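Alanine glyoxylate transaminase (Thermococcus litoralis, PDB 2ZC0) probably transfers the amino group of alanine to glyoxylate with the help of pyridoxal 5'-phosphate, as an aminotransferase of class I. Local coordinates at residues Glu83-Leu88 with Glu99-Thr104; Phe339-Gly344 with Lys399-Lys404. All blocks are in the same frame, centred on the assembly; numbering follows the deposited sequence.

Contact 1. Residues Glu83-Leu88 with Glu99-Thr104; sequences ELAAFL and ENIVIT
Leu-84 and Ile-101 meet where helix 78-91 lies against strand 101-104, and Ile-101 does most of the reaching. Its CB leaves the strand toward the helix, and the chain divides there. CG1 lies anti to the carbonyl carbon (chi1 -70°) and carries the ethyl arm forward, fully extended. The end of that arm, CD1, settles on the helix, 3.9 Å from the backbone N of Ala-85 and also against CB of that residue. The same CD1 of Ile-101 comes within 4.0 Å of CB of Leu-84. A methyl side chain suits Ala-85 because the isoleucine tip can then come close to the helix backbone itself. This pairing is also where the two backbones come nearest, with 7.8 Å between the CA atoms of Ala-85 and Ile-101.

In the fold-type I architecture of this aminotransferase family, strand 101-104 is the outermost strand at one end of the large mixed sheet, beside the antiparallel strand 256-259. Helix segment 83-88 crosses strand 101-104 with the axes of these two segments 10.3 Å apart at closest approach and 107° between their directions. No hydrogen bond links the two segments, so aliphatic carbon carries the contact, and branched side chains fill the gap between helix and strand.

Leu-84 reaches further along the strand. Its CD1 meets CD1 of Ile-103 at 3.4 Å, tighter than normal for two methyl groups, the side chains crossing at a slant. The same leucine also touches Trp-257 of the neighbouring strand, so one helix residue spans two strands. Ile-103 sets out beside the helix rather than at it; its bent ethyl arm, chi2 -50°, brings CD1 back to the leucine. About 10 Å separates this isoleucine side chain from bound 4'-deoxy-4'-aminopyridoxal-5'-phosphate.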
loop_
_atom_site.group_PDB
_atom_site.type_symbol
_atom_site.label_atom_id
_atom_site.label_comp_id
_atom_site.label_asym_id
_atom_site.label_seq_id
_atom_site.Cartn_x
_atom_site.Cartn_y
_atom_site.Cartn_z
ATOM N N GLU A 83 -20.852 -28.441 -15.232
ATOM C CA GLU A 83 -22.180 -28.615 -14.653
ATOM C C GLU A 83 -22.765 -27.299 -14.147
ATOM O O GLU A 83 -23.957 -27.049 -14.313
ATOM C CB GLU A 83 -22.148 -29.648 -13.525
ATOM C CG GLU A 83 -22.201 -31.082 -14.030
ATOM C CD GLU A 83 -23.530 -31.417 -14.699
ATOM O OE1 GLU A 83 -23.525 -32.218 -15.663
ATOM O OE2 GLU A 83 -24.579 -30.886 -14.257
ATOM N N LEU A 84 -21.927 -26.459 -13.540
ATOM C CA LEU A 84 -22.374 -25.164 -13.031
ATOM C C LEU A 84 -22.794 -24.258 -14.169
ATOM O O LEU A 84 -23.736 -23.472 -14.044
ATOM C CB LEU A 84 -21.261 -24.485 -12.237
ATOM C CG LEU A 84 -21.066 -25.029 -10.827
ATOM C CD1 LEU A 84 -19.829 -24.421 -10.189
ATOM C CD2 LEU A 84 -22.326 -24.703 -10.010
ATOM N N ALA A 85 -22.082 -24.366 -15.283
ATOM C CA ALA A 85 -22.395 -23.555 -16.446
ATOM C C ALA A 85 -23.796 -23.911 -16.954
ATOM O O ALA A 85 -24.576 -23.028 -17.296
ATOM C CB ALA A 85 -21.362 -23.790 -17.531
ATOM N N ALA A 86 -24.105 -25.206 -16.994
ATOM C CA ALA A 86 -25.406 -25.695 -17.450
ATOM C C ALA A 86 -26.456 -25.360 -16.413
ATOM O O ALA A 86 -27.582 -24.986 -16.742
ATOM C CB ALA A 86 -25.358 -27.210 -17.657
ATOM N N PHE A 87 -26.076 -25.512 -15.150
ATOM C CA PHE A 87 -26.970 -25.215 -14.046
ATOM C C PHE A 87 -27.347 -23.745 -14.051
ATOM O O PHE A 87 -28.484 -23.395 -13.759
ATOM C CB PHE A 87 -26.303 -25.582 -12.721
ATOM C CG PHE A 87 -27.031 -25.073 -11.512
ATOM C CD1 PHE A 87 -26.584 -23.941 -10.842
ATOM C CD2 PHE A 87 -28.157 -25.736 -11.030
ATOM C CE1 PHE A 87 -27.244 -23.476 -9.706
ATOM C CE2 PHE A 87 -28.826 -25.279 -9.896
ATOM C CZ PHE A 87 -28.369 -24.149 -9.232
ATOM N N LEU A 88 -26.397 -22.883 -14.392
ATOM C CA LEU A 88 -26.668 -21.451 -14.413
ATOM C C LEU A 88 -27.521 -21.060 -15.611
ATOM O O LEU A 88 -28.396 -20.201 -15.510
ATOM C CB LEU A 88 -25.355 -20.656 -14.413
ATOM C CG LEU A 88 -24.785 -20.214 -13.055
ATOM C CD1 LEU A 88 -24.759 -21.395 -12.103
ATOM C CD2 LEU A 88 -23.382 -19.628 -13.226
ATOM N N GLU A 99 -15.068 -22.062 -18.730
ATOM C CA GLU A 99 -13.727 -21.512 -18.584
ATOM C C GLU A 99 -13.704 -20.218 -17.774
ATOM O O GLU A 99 -12.667 -19.851 -17.226
ATOM C CB GLU A 99 -13.112 -21.253 -19.971
ATOM C CG GLU A 99 -12.947 -22.503 -20.830
ATOM C CD GLU A 99 -12.215 -23.619 -20.095
ATOM O OE1 GLU A 99 -12.697 -24.774 -20.153
ATOM O OE2 GLU A 99 -11.169 -23.346 -19.466
ATOM N N ASN A 100 -14.842 -19.530 -17.696
ATOM C CA ASN A 100 -14.922 -18.272 -16.957
ATOM C C ASN A 100 -15.471 -18.464 -15.545
ATOM O O ASN A 100 -15.891 -17.509 -14.891
ATOM C CB ASN A 100 -15.779 -17.271 -17.728
ATOM C CG ASN A 100 -15.131 -16.822 -19.032
ATOM O OD1 ASN A 100 -14.481 -15.786 -19.090
ATOM N ND2 ASN A 100 -15.305 -17.607 -20.078
ATOM N N ILE A 101 -15.465 -19.707 -15.080
ATOM C CA ILE A 101 -15.956 -20.007 -13.747
ATOM C C ILE A 101 -14.785 -20.438 -12.879
ATOM O O ILE A 101 -14.022 -21.315 -13.258
ATOM C CB ILE A 101 -17.030 -21.135 -13.776
ATOM C CG1 ILE A 101 -18.320 -20.615 -14.426
ATOM C CG2 ILE A 101 -17.291 -21.652 -12.370
ATOM C CD1 ILE A 101 -19.451 -21.655 -14.486
ATOM N N VAL A 102 -14.632 -19.787 -11.732
ATOM C CA VAL A 102 -13.562 -20.103 -10.793
ATOM C C VAL A 102 -14.220 -20.513 -9.471
ATOM O O VAL A 102 -14.898 -19.699 -8.839
ATOM C CB VAL A 102 -12.640 -18.872 -10.532
ATOM C CG1 VAL A 102 -11.501 -19.258 -9.594
ATOM C CG2 VAL A 102 -12.097 -18.338 -11.849
ATOM N N ILE A 103 -14.023 -21.779 -9.090
ATOM C CA ILE A 103 -14.562 -22.356 -7.859
ATOM C C ILE A 103 -13.721 -21.867 -6.692
ATOM O O ILE A 103 -12.539 -22.216 -6.563
ATOM C CB ILE A 103 -14.502 -23.906 -7.847
ATOM C CG1 ILE A 103 -15.202 -24.472 -9.084
ATOM C CG2 ILE A 103 -15.161 -24.452 -6.580
ATOM C CD1 ILE A 103 -16.566 -23.906 -9.320
ATOM N N THR A 104 -14.364 -21.085 -5.834
ATOM C CA THR A 104 -13.734 -20.476 -4.683
ATOM C C THR A 104 -14.280 -21.047 -3.379
ATOM O O THR A 104 -15.213 -21.860 -3.381
ATOM C CB THR A 104 -13.988 -18.956 -4.708
ATOM O OG1 THR A 104 -15.399 -18.717 -4.747
ATOM C CG2 THR A 104 -13.362 -18.334 -5.940
#

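Contact 2. Residues Phe339-Gly344 with Lys399-Lys404; sequences FFLPEG and KLYKEK
Tyr-401 lays the CD1-CE1 side of its ring against the rim of Phe-339, CE1 standing 3.5 Å from CZ of the phenylalanine. The contact belongs to the small domain of the aminotransferase fold, where the C-terminal helix 389-404 packs beside the end of strand 336-340, itself half of an antiparallel pair with strand 377-381. The tyrosine atoms CD1 and CE1 lie near the plane of the Phe-339 ring, at its edge. The two planes are inclined at 76° with centroids 5.5 Å apart, an oblique meeting of aromatic groups. Both rings stand anti to their own backbone N (chi1 -180° for Phe-339, -175° for Tyr-401), which carries each across to the other segment.

Further along, the strand gives way to a loop, and Leu-341 brings CA up to the edge of the tyrosine ring, 4.2 Å from CE1. A long, flat side chain suits position 401, since it can touch the phenylalanine and still extend to the proline. An alanine here would remove the ring and would probably leave a gap beside Phe-339, with Pro-342 losing its neighbour on the helix. Phe-405, just past the segment, meets the tyrosine edge-to-face and also touches Pro-342. At the far end of the tyrosine, the hydroxyl OH abuts the proline ring, 3.7 Å from CG of Pro-342.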
loop_
_atom_site.group_PDB
_atom_site.type_symbol
_atom_site.label_atom_id
_atom_site.label_comp_id
_atom_site.label_asym_id
_atom_site.label_seq_id
_atom_site.Cartn_x
_atom_site.Cartn_y
_atom_site.Cartn_z
ATOM N N PHE A 339 -36.174 -6.076 10.725
ATOM C CA PHE A 339 -37.168 -5.538 11.641
ATOM C C PHE A 339 -36.642 -4.206 12.156
ATOM O O PHE A 339 -35.444 -4.051 12.384
ATOM C CB PHE A 339 -37.346 -6.491 12.820
ATOM C CG PHE A 339 -38.358 -6.030 13.826
ATOM C CD1 PHE A 339 -39.721 -6.219 13.598
ATOM C CD2 PHE A 339 -37.954 -5.413 15.005
ATOM C CE1 PHE A 339 -40.660 -5.804 14.529
ATOM C CE2 PHE A 339 -38.891 -4.990 15.946
ATOM C CZ PHE A 339 -40.247 -5.188 15.705
ATOM N N PHE A 340 -37.536 -3.248 12.349
ATOM C CA PHE A 340 -37.128 -1.942 12.832
ATOM C C PHE A 340 -37.794 -1.585 14.151
ATOM O O PHE A 340 -39.007 -1.742 14.305
ATOM C CB PHE A 340 -37.465 -0.875 11.791
ATOM C CG PHE A 340 -36.633 -0.962 10.545
ATOM C CD1 PHE A 340 -35.427 -0.275 10.448
ATOM C CD2 PHE A 340 -37.054 -1.732 9.463
ATOM C CE1 PHE A 340 -34.657 -0.351 9.297
ATOM C CE2 PHE A 340 -36.285 -1.813 8.305
ATOM C CZ PHE A 340 -35.087 -1.120 8.224
ATOM N N LEU A 341 -36.985 -1.131 15.101
ATOM C CA LEU A 341 -37.475 -0.695 16.398
ATOM C C LEU A 341 -37.894 0.751 16.145
ATOM O O LEU A 341 -37.698 1.265 15.040
ATOM C CB LEU A 341 -36.340 -0.738 17.431
ATOM C CG LEU A 341 -36.120 -1.995 18.283
ATOM C CD1 LEU A 341 -36.313 -3.258 17.474
ATOM C CD2 LEU A 341 -34.723 -1.943 18.877
ATOM N N PRO A 342 -38.493 1.421 17.144
ATOM C CA PRO A 342 -38.900 2.813 16.935
ATOM C C PRO A 342 -37.657 3.650 16.667
ATOM O O PRO A 342 -36.574 3.331 17.161
ATOM C CB PRO A 342 -39.569 3.176 18.256
ATOM C CG PRO A 342 -40.171 1.879 18.681
ATOM C CD PRO A 342 -39.031 0.912 18.415
ATOM N N GLU A 343 -37.805 4.708 15.880
ATOM C CA GLU A 343 -36.670 5.565 15.567
ATOM C C GLU A 343 -35.980 6.028 16.850
ATOM O O GLU A 343 -36.639 6.427 17.808
ATOM C CB GLU A 343 -37.130 6.770 14.739
ATOM C CG GLU A 343 -38.478 7.334 15.165
ATOM C CD GLU A 343 -39.553 7.167 14.091
ATOM O OE1 GLU A 343 -39.478 6.182 13.318
ATOM O OE2 GLU A 343 -40.479 8.014 14.029
ATOM N N GLY A 344 -34.652 5.949 16.870
ATOM C CA GLY A 344 -33.898 6.372 18.040
ATOM C C GLY A 344 -33.541 5.250 19.001
ATOM O O GLY A 344 -32.627 5.397 19.816
ATOM N N LYS A 399 -42.745 -9.457 23.065
ATOM C CA LYS A 399 -42.857 -9.254 24.508
ATOM C C LYS A 399 -41.883 -8.170 24.985
ATOM O O LYS A 399 -42.280 -7.226 25.667
ATOM C CB LYS A 399 -42.578 -10.577 25.238
ATOM C CG LYS A 399 -42.626 -10.494 26.760
ATOM C CD LYS A 399 -42.099 -11.776 27.412
ATOM C CE LYS A 399 -42.068 -11.654 28.935
ATOM N NZ LYS A 399 -41.433 -12.833 29.587
ATOM N N LEU A 400 -40.610 -8.303 24.620
ATOM C CA LEU A 400 -39.609 -7.321 25.026
ATOM C C LEU A 400 -39.837 -5.999 24.300
ATOM O O LEU A 400 -39.545 -4.927 24.833
ATOM C CB LEU A 400 -38.203 -7.825 24.714
ATOM C CG LEU A 400 -37.116 -7.554 25.759
ATOM C CD1 LEU A 400 -35.761 -7.733 25.090
ATOM C CD2 LEU A 400 -37.242 -6.149 26.339
ATOM N N TYR A 401 -40.357 -6.090 23.078
ATOM C CA TYR A 401 -40.627 -4.913 22.259
ATOM C C TYR A 401 -41.563 -3.968 22.998
ATOM O O TYR A 401 -41.223 -2.813 23.259
ATOM C CB TYR A 401 -41.281 -5.323 20.934
ATOM C CG TYR A 401 -41.486 -4.176 19.965
ATOM C CD1 TYR A 401 -40.472 -3.784 19.092
ATOM C CD2 TYR A 401 -42.688 -3.478 19.927
ATOM C CE1 TYR A 401 -40.656 -2.724 18.201
ATOM C CE2 TYR A 401 -42.882 -2.416 19.042
ATOM C CZ TYR A 401 -41.864 -2.044 18.182
ATOM O OH TYR A 401 -42.058 -1.000 17.303
ATOM N N LYS A 402 -42.750 -4.467 23.329
ATOM C CA LYS A 402 -43.723 -3.654 24.035
ATOM C C LYS A 402 -43.370 -3.464 25.507
ATOM O O LYS A 402 -43.890 -2.561 26.158
ATOM C CB LYS A 402 -45.136 -4.232 23.876
ATOM C CG LYS A 402 -45.837 -3.786 22.583
ATOM C CD LYS A 402 -45.653 -2.275 22.356
ATOM C CE LYS A 402 -46.605 -1.703 21.304
ATOM N NZ LYS A 402 -48.002 -1.551 21.812
ATOM N N GLU A 403 -42.485 -4.302 26.034
ATOM C CA GLU A 403 -42.082 -4.132 27.420
ATOM C C GLU A 403 -41.223 -2.865 27.481
ATOM O O GLU A 403 -41.195 -2.170 28.497
ATOM C CB GLU A 403 -41.264 -5.322 27.924
ATOM C CG GLU A 403 -41.008 -5.249 29.422
ATOM C CD GLU A 403 -39.681 -5.853 29.832
ATOM O OE1 GLU A 403 -39.491 -7.074 29.635
ATOM O OE2 GLU A 403 -38.826 -5.102 30.356
ATOM N N LYS A 404 -40.532 -2.570 26.381
ATOM C CA LYS A 404 -39.676 -1.386 26.295
ATOM C C LYS A 404 -40.384 -0.186 25.669
ATOM O O LYS A 404 -40.179 0.950 26.092
ATOM C CB LYS A 404 -38.418 -1.682 25.472
ATOM C CG LYS A 404 -37.419 -2.618 26.125
ATOM C CD LYS A 404 -36.037 -1.974 26.213
ATOM C CE LYS A 404 -35.936 -0.996 27.383
ATOM N NZ LYS A 404 -36.903 0.132 27.306
#

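How the contacts relate
Contact 1 sets a helix against a strand, contact 2 a helix against a strand end and the loop that follows, neither with a hydrogen bond between its segments. They share no element and lie on opposite sides of the chain's centre, their own centres 44 Å apart. Contact 1 is wholly buried at the end of the large sheet, and its chemistry is aliphatic: branched side chains fit against a helix face. Contact 2 is farther out, 26 Å from the chain's centre against 18 Å, near the C-terminus. It relies on aromatic rings and a partly exposed proline, while salt bridges from Lys-399 to Glu-358 and from Glu-403 to Arg-357 join its helix to the end of helix 347-357.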